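Local structure of esterase (uncultured bacterium pCosCE1, 7ATL) at residues A[68-73]-A[275-280]; A[295-300]-A[315-320]; A[334-339]-A[346-351]. The protein probably hydrolyses carboxylic esters as a family VIII carboxylesterase of beta-lactamase type, and also shows promiscuous acyltransferase activity. All coordinates share one frame; numbering follows the deposited sequence.

How the interactions relate
From the N terminus, the first segment to take part lies on helix 67-80. Some 200 residues later, helix 271-283 packs on it, and interaction 1 closes this long loop. Interaction 2 then closes a short loop from helix 291-297 to the turn between strands 313-315 and 320-322. Interaction 3 closes the hairpin of strands 337-341 and 345-350. The three follow in series, with no nesting or crossing, yet they touch in space. T72 packs on G318 and M297. P69 and V278 pack on W347. Segments 295-300 and 315-320 also bond segments 346-351 and 334-339. Together they tie the helices to the antiparallel sheet.

Interaction 1. Residues A[68-73]-A[275-280]; sequences KPYITL and LQLVET
L277 meets P69, Y70 and L73 in the apolar core between two helices. It is the side chain that most of the contact rests on. Its CD2 methyl sits over one face of the Y70 ring, 3.5 Å from the ring centroid and almost on the ring normal. This is a CH-pi contact. L277 CB also lies near the ring, 3.8 Å from Y70 CE1. Y70 is further enclosed by F194, whose ring stands nearly perpendicular to its own.

The other packing is aliphatic. P69 CB touches the same methyl, L277 CD2, at 3.9 Å, and the two side chains meet at about a right angle. The second methyl, L277 CD1, meets L73 CD2 at 3.8 Å. Here the two leucines slide past each other in opposite directions. With CG anti to the backbone N (chi1 164°), the L277 branch reaches the facing helix, and chi2 near 64° puts CD2 on Y70 and P69 and CD1 on L73. One turn further on, T280 CG2 approaches L73 CD2 more loosely, at 4.3 Å.

The segment axes come within 10.5 Å and are inclined by 53°. Helix 67-80 carries K68 of an S-x-x-K pattern, consistent with the active-site helix of the beta-lactamase fold. K68 NZ turns away from L277 and bonds S65, Y123 and Y171 hydroxyls and G264 O. I71 of helix 67-80 packs on I175 and L182 of helix 174-186.

The two threonine hydroxyls bond within their own helices. T280 OG1 bonds Q276 O at 2.7 Å. The backbone N of T280 reaches that oxygen from the opposite face of its carbonyl plane. T72 OG1 bonds K68 O at 2.8 Å from above the carbonyl plane, and T72 N shares that acceptor.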
# COMPACT_ATOMS: atom_id res chain seq x y z
N LYS A 68 -3.44 1.12 -0.94
CA LYS A 68 -3.42 2.54 -1.40
C LYS A 68 -3.41 2.67 -2.93
O LYS A 68 -4.21 3.43 -3.49
CB LYS A 68 -2.23 3.24 -0.74
CG LYS A 68 -2.45 3.42 0.75
CD LYS A 68 -1.35 4.12 1.46
CE LYS A 68 -1.80 4.60 2.83
NZ LYS A 68 -1.76 3.51 3.85
N PRO A 69 -2.49 2.01 -3.67
CA PRO A 69 -2.46 2.16 -5.12
C PRO A 69 -3.76 1.66 -5.77
O PRO A 69 -4.19 2.27 -6.73
CB PRO A 69 -1.22 1.41 -5.58
CG PRO A 69 -0.87 0.54 -4.42
CD PRO A 69 -1.35 1.25 -3.18
N TYR A 70 -4.36 0.61 -5.20
CA TYR A 70 -5.71 0.11 -5.57
C TYR A 70 -6.74 1.24 -5.52
O TYR A 70 -7.47 1.43 -6.52
CB TYR A 70 -6.10 -1.08 -4.70
CG TYR A 70 -5.65 -2.41 -5.25
CD1 TYR A 70 -6.01 -2.82 -6.52
CD2 TYR A 70 -4.84 -3.26 -4.51
CE1 TYR A 70 -5.61 -4.04 -7.03
CE2 TYR A 70 -4.42 -4.48 -5.01
CZ TYR A 70 -4.82 -4.87 -6.27
OH TYR A 70 -4.41 -6.06 -6.76
N ILE A 71 -6.84 1.97 -4.41
CA ILE A 71 -7.93 2.96 -4.20
C ILE A 71 -7.53 4.27 -4.89
O ILE A 71 -8.45 4.97 -5.41
CB ILE A 71 -8.29 3.14 -2.72
CG1 ILE A 71 -8.65 1.80 -2.07
CG2 ILE A 71 -9.42 4.14 -2.56
CD1 ILE A 71 -9.85 1.13 -2.67
N THR A 72 -6.23 4.57 -4.95
CA THR A 72 -5.71 5.67 -5.79
C THR A 72 -6.13 5.42 -7.25
O THR A 72 -6.63 6.37 -7.89
CB THR A 72 -4.19 5.82 -5.63
OG1 THR A 72 -3.94 6.13 -4.26
CG2 THR A 72 -3.61 6.87 -6.55
N LEU A 73 -5.99 4.19 -7.75
CA LEU A 73 -6.44 3.83 -9.13
C LEU A 73 -7.94 4.11 -9.28
O LEU A 73 -8.31 4.64 -10.32
CB LEU A 73 -6.16 2.37 -9.50
CG LEU A 73 -6.69 1.99 -10.89
CD1 LEU A 73 -6.18 2.98 -11.92
CD2 LEU A 73 -6.30 0.59 -11.29
N LEU A 275 0.07 -7.43 -9.62
CA LEU A 275 0.91 -7.25 -10.82
C LEU A 275 0.07 -6.61 -11.92
O LEU A 275 0.62 -5.76 -12.64
CB LEU A 275 1.46 -8.60 -11.28
CG LEU A 275 2.34 -8.51 -12.54
CD1 LEU A 275 3.45 -7.48 -12.36
CD2 LEU A 275 2.94 -9.86 -12.87
N GLN A 276 -1.21 -7.00 -12.05
CA GLN A 276 -2.19 -6.38 -12.98
C GLN A 276 -2.25 -4.89 -12.65
O GLN A 276 -2.15 -4.07 -13.57
CB GLN A 276 -3.60 -6.96 -12.82
CG GLN A 276 -3.86 -8.26 -13.58
CD GLN A 276 -3.42 -8.08 -15.02
OE1 GLN A 276 -3.92 -7.22 -15.76
NE2 GLN A 276 -2.42 -8.86 -15.40
N LEU A 277 -2.40 -4.57 -11.36
CA LEU A 277 -2.48 -3.17 -10.89
C LEU A 277 -1.21 -2.39 -11.29
O LEU A 277 -1.32 -1.26 -11.79
CB LEU A 277 -2.68 -3.17 -9.37
CG LEU A 277 -2.40 -1.84 -8.68
CD1 LEU A 277 -3.40 -0.80 -9.18
CD2 LEU A 277 -2.44 -1.98 -7.16
N VAL A 278 -0.03 -2.95 -11.03
CA VAL A 278 1.26 -2.23 -11.24
C VAL A 278 1.51 -2.05 -12.75
O VAL A 278 1.92 -0.92 -13.14
CB VAL A 278 2.41 -2.94 -10.52
CG1 VAL A 278 3.75 -2.28 -10.82
CG2 VAL A 278 2.18 -3.00 -9.01
N GLU A 279 1.27 -3.07 -13.58
CA GLU A 279 1.37 -2.96 -15.06
C GLU A 279 0.46 -1.82 -15.54
O GLU A 279 0.94 -0.94 -16.28
CB GLU A 279 1.03 -4.28 -15.75
CG GLU A 279 2.25 -5.15 -15.98
CD GLU A 279 3.24 -4.51 -16.92
OE1 GLU A 279 2.88 -4.36 -18.13
OE2 GLU A 279 4.34 -4.10 -16.44
N THR A 280 -0.79 -1.80 -15.09
CA THR A 280 -1.79 -0.74 -15.41
C THR A 280 -1.25 0.65 -15.06
O THR A 280 -1.38 1.57 -15.89
CB THR A 280 -3.10 -1.02 -14.68
OG1 THR A 280 -3.53 -2.34 -15.04
CG2 THR A 280 -4.18 -0.02 -15.02

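Interaction 2. Residues A[295-300]-A[315-320]; sequences ALMRQA and FGFGGA
M297 O, on the segment that runs out of helix 291-297, is gripped by the backbone of the facing turn. F317 N donates to M297 O at 2.8 Å in a nearly straight bond, 165° at the hydrogen. The donor is tilted only slightly from the carbonyl plane. The CA of G316 adds a weaker C-H contact to M297 O at 3.4 Å. G316 also brings its CA to 3.2 Å from Q299 O, so the backbones meet closely here, and the glycine has no side chain to stand between them.

The side chains pack beside this bond. M297 and F317 cross at about a right angle, with M297 CG 4.1 Å from F317 CB. The M297 chain bends at chi3 (66°), which turns its methyl back to the turn. CE then lies 3.4 Å from F317 O. L296 CG touches F317 CE2 at 4.1 Å. Beyond the two segments, the F317 ring stacks on H301 and leans on T72 and M76 of helix 67-80.

The turn is held from within by G316 N, which bonds G319 O at 3.0 Å. G319 O also lies over one face of the F315 ring. G316 O accepts from S116 OG. Segment 295-300 thus docks on the glycine-rich turn of a beta hairpin, strands 313-315 and 320-322, at one edge of the antiparallel sheet of this beta-lactamase-type fold.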
# COMPACT_ATOMS: atom_id res chain seq x y z
N ALA A 295 1.26 8.65 -16.57
CA ALA A 295 2.44 9.57 -16.52
C ALA A 295 2.25 10.60 -15.41
O ALA A 295 3.25 10.92 -14.75
CB ALA A 295 2.66 10.26 -17.84
N LEU A 296 1.03 11.12 -15.28
CA LEU A 296 0.63 12.09 -14.22
C LEU A 296 0.88 11.46 -12.84
O LEU A 296 1.46 12.14 -11.96
CB LEU A 296 -0.84 12.46 -14.39
CG LEU A 296 -1.44 13.36 -13.31
CD1 LEU A 296 -0.69 14.68 -13.22
CD2 LEU A 296 -2.93 13.61 -13.56
N MET A 297 0.51 10.18 -12.67
CA MET A 297 0.56 9.50 -11.35
C MET A 297 2.01 9.36 -10.87
O MET A 297 2.21 9.28 -9.64
CB MET A 297 -0.17 8.15 -11.41
CG MET A 297 -1.65 8.33 -11.64
SD MET A 297 -2.55 6.79 -11.88
CE MET A 297 -2.31 6.09 -10.24
N ARG A 298 3.01 9.40 -11.77
CA ARG A 298 4.45 9.19 -11.43
C ARG A 298 5.24 10.50 -11.58
O ARG A 298 6.49 10.48 -11.47
CB ARG A 298 5.04 8.05 -12.28
CG ARG A 298 5.02 8.27 -13.79
CD ARG A 298 6.12 7.51 -14.51
NE ARG A 298 5.83 7.36 -15.93
CZ ARG A 298 4.98 6.47 -16.44
NH1 ARG A 298 4.32 5.63 -15.65
NH2 ARG A 298 4.78 6.44 -17.74
N GLN A 299 4.57 11.62 -11.79
CA GLN A 299 5.23 12.92 -11.54
C GLN A 299 5.55 13.06 -10.05
O GLN A 299 4.83 12.50 -9.20
CB GLN A 299 4.34 14.07 -12.01
CG GLN A 299 4.28 14.20 -13.52
CD GLN A 299 3.23 15.21 -13.90
OE1 GLN A 299 2.63 15.12 -14.98
NE2 GLN A 299 2.97 16.16 -13.01
N ALA A 300 6.60 13.82 -9.75
CA ALA A 300 6.99 14.20 -8.37
C ALA A 300 6.11 15.36 -7.87
O ALA A 300 6.66 16.45 -7.63
CB ALA A 300 8.46 14.56 -8.35
N PHE A 315 7.06 11.86 -4.10
CA PHE A 315 5.78 11.12 -4.08
C PHE A 315 4.87 11.63 -5.18
O PHE A 315 4.82 12.86 -5.46
CB PHE A 315 5.10 11.26 -2.72
CG PHE A 315 4.23 10.09 -2.37
CD1 PHE A 315 4.75 8.96 -1.77
CD2 PHE A 315 2.87 10.10 -2.66
CE1 PHE A 315 3.94 7.89 -1.45
CE2 PHE A 315 2.06 9.04 -2.32
CZ PHE A 315 2.60 7.92 -1.74
N GLY A 316 4.15 10.69 -5.78
CA GLY A 316 3.21 10.93 -6.88
C GLY A 316 1.80 10.70 -6.41
O GLY A 316 1.48 11.21 -5.31
N PHE A 317 1.00 10.01 -7.23
CA PHE A 317 -0.32 9.46 -6.88
C PHE A 317 -0.20 7.94 -6.92
O PHE A 317 -0.08 7.39 -8.05
CB PHE A 317 -1.39 9.94 -7.85
CG PHE A 317 -1.53 11.43 -8.02
CD1 PHE A 317 -1.16 12.31 -7.01
CD2 PHE A 317 -2.08 11.95 -9.18
CE1 PHE A 317 -1.31 13.68 -7.18
CE2 PHE A 317 -2.25 13.31 -9.34
CZ PHE A 317 -1.87 14.18 -8.33
N GLY A 318 -0.17 7.29 -5.75
CA GLY A 318 -0.15 5.82 -5.60
C GLY A 318 1.15 5.27 -5.02
O GLY A 318 1.14 4.14 -4.55
N GLY A 319 2.24 6.04 -5.05
CA GLY A 319 3.50 5.63 -4.38
C GLY A 319 4.59 6.67 -4.54
O GLY A 319 4.29 7.76 -5.01
N ALA A 320 5.81 6.32 -4.15
CA ALA A 320 7.00 7.20 -4.17
C ALA A 320 7.59 7.22 -5.58
O ALA A 320 7.55 6.17 -6.28
CB ALA A 320 8.03 6.73 -3.16

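Interaction 3. Residues A[334-339]-A[346-351]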
# COMPACT_ATOMS: atom_id res chain seq x y z
N ASN A 334 15.20 6.65 -12.82
CA ASN A 334 14.32 7.80 -12.52
C ASN A 334 12.96 7.54 -13.16
O ASN A 334 12.95 6.99 -14.25
CB ASN A 334 14.95 9.11 -12.96
CG ASN A 334 16.22 9.40 -12.19
OD1 ASN A 334 16.42 8.99 -11.05
ND2 ASN A 334 17.11 10.10 -12.84
N GLY A 335 11.88 7.91 -12.45
CA GLY A 335 10.48 7.70 -12.87
C GLY A 335 9.85 6.46 -12.25
O GLY A 335 8.63 6.26 -12.44
N THR A 336 10.66 5.62 -11.58
CA THR A 336 10.23 4.41 -10.86
C THR A 336 9.18 4.81 -9.82
O THR A 336 9.39 5.80 -9.12
CB THR A 336 11.42 3.71 -10.19
OG1 THR A 336 12.13 3.04 -11.23
CG2 THR A 336 11.00 2.67 -9.18
N LEU A 337 8.06 4.10 -9.82
CA LEU A 337 6.98 4.25 -8.82
C LEU A 337 7.09 3.04 -7.89
O LEU A 337 7.15 1.93 -8.41
CB LEU A 337 5.62 4.29 -9.52
CG LEU A 337 4.45 4.71 -8.64
CD1 LEU A 337 4.55 6.20 -8.30
CD2 LEU A 337 3.12 4.40 -9.30
N GLN A 338 7.13 3.26 -6.58
CA GLN A 338 7.34 2.18 -5.59
C GLN A 338 6.58 2.48 -4.31
O GLN A 338 6.52 3.64 -3.92
CB GLN A 338 8.82 2.07 -5.23
CG GLN A 338 9.13 1.09 -4.11
CD GLN A 338 10.62 0.92 -3.99
OE1 GLN A 338 11.25 0.25 -4.78
NE2 GLN A 338 11.23 1.57 -3.01
N TRP A 339 6.09 1.45 -3.66
CA TRP A 339 5.64 1.51 -2.25
C TRP A 339 5.60 0.08 -1.70
O TRP A 339 6.07 -0.83 -2.42
CB TRP A 339 4.29 2.23 -2.17
CG TRP A 339 4.07 2.95 -0.88
CD1 TRP A 339 3.07 2.73 -0.00
CD2 TRP A 339 4.88 4.00 -0.33
NE1 TRP A 339 3.20 3.56 1.07
CE2 TRP A 339 4.31 4.34 0.91
CE3 TRP A 339 6.03 4.69 -0.75
CZ2 TRP A 339 4.85 5.34 1.73
CZ3 TRP A 339 6.56 5.68 0.06
CH2 TRP A 339 5.97 6.00 1.28
N SER A 346 6.67 -5.26 -0.91
CA SER A 346 7.24 -4.20 -1.78
C SER A 346 6.69 -4.37 -3.20
O SER A 346 6.27 -5.48 -3.55
CB SER A 346 8.75 -4.15 -1.74
OG SER A 346 9.31 -5.37 -2.18
N TRP A 347 6.60 -3.29 -3.95
CA TRP A 347 6.26 -3.33 -5.38
C TRP A 347 6.84 -2.08 -6.05
O TRP A 347 7.05 -1.07 -5.37
CB TRP A 347 4.75 -3.46 -5.60
CG TRP A 347 3.98 -2.27 -5.11
CD1 TRP A 347 3.38 -2.14 -3.90
CD2 TRP A 347 3.78 -1.02 -5.81
NE1 TRP A 347 2.78 -0.92 -3.81
CE2 TRP A 347 3.02 -0.19 -4.95
CE3 TRP A 347 4.14 -0.52 -7.06
CZ2 TRP A 347 2.64 1.11 -5.30
CZ3 TRP A 347 3.75 0.75 -7.41
CH2 TRP A 347 3.00 1.56 -6.55
N PHE A 348 7.13 -2.18 -7.34
CA PHE A 348 7.61 -1.04 -8.15
C PHE A 348 7.46 -1.41 -9.62
O PHE A 348 7.48 -2.61 -9.94
CB PHE A 348 9.05 -0.64 -7.79
CG PHE A 348 10.14 -1.64 -8.08
CD1 PHE A 348 10.70 -1.75 -9.34
CD2 PHE A 348 10.63 -2.47 -7.07
CE1 PHE A 348 11.72 -2.65 -9.59
CE2 PHE A 348 11.65 -3.38 -7.33
CZ PHE A 348 12.19 -3.47 -8.59
N TYR A 349 7.27 -0.40 -10.45
CA TYR A 349 7.54 -0.46 -11.90
C TYR A 349 8.63 0.56 -12.16
O TYR A 349 8.58 1.61 -11.52
CB TYR A 349 6.27 -0.24 -12.72
CG TYR A 349 5.72 1.15 -12.71
CD1 TYR A 349 6.40 2.18 -13.32
CD2 TYR A 349 4.47 1.43 -12.18
CE1 TYR A 349 5.88 3.46 -13.38
CE2 TYR A 349 3.93 2.71 -12.24
CZ TYR A 349 4.65 3.72 -12.83
OH TYR A 349 4.17 5.00 -12.89
N ASP A 350 9.59 0.18 -13.00
CA ASP A 350 10.60 1.08 -13.61
C ASP A 350 10.14 1.37 -15.04
O ASP A 350 10.16 0.48 -15.90
CB ASP A 350 11.97 0.41 -13.46
CG ASP A 350 13.10 1.18 -14.12
OD1 ASP A 350 12.81 1.89 -15.11
OD2 ASP A 350 14.25 1.04 -13.64
N PRO A 351 9.68 2.61 -15.36
CA PRO A 351 9.15 2.93 -16.69
C PRO A 351 10.22 2.82 -17.79
O PRO A 351 9.85 2.40 -18.85
CB PRO A 351 8.63 4.36 -16.58
CG PRO A 351 9.47 4.95 -15.46
CD PRO A 351 9.67 3.80 -14.49
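Strands 337-341 and 345-350 form an antiparallel beta hairpin, in which L337 pairs with Y349 and W339 with W347. Both are hydrogen-bonded pairs. L337 N donates to Y349 O at 3.1 Å, and W347 N to W339 O at 2.9 Å; each pair has the reciprocal bond too. Q338 and F348 between them form a non-hydrogen-bonded pair, with side chains on the opposite face.

W347 and Y349 reach across to the neighbouring strand, while the indole of W339 runs away from strand 345-350. The W347 CG lies between its backbone N and carbonyl carbon (chi1 65°), and the indole runs under the neighbouring strand. W339 N stands 3.7 Å above the W347 indole plane. L337 CD2 meets the indole edge in plane, 4.0 Å from W347 CH2. L337 CB makes a CH-pi contact over one face of the Y349 ring, offset toward its rim, 3.8 Å from the centroid. Y349 OH bonds R298 NH1. W339 NE1 bonds Y171 OH; this tryptophan probably starts the W-x-G motif of the family.

Strand 337-341 bonds strand 320-322 through Q338 and A320. Strand 345-350 bonds strand 355-361 through F348 and V357. Helix 271-283 covers W347 and Y349 with V278.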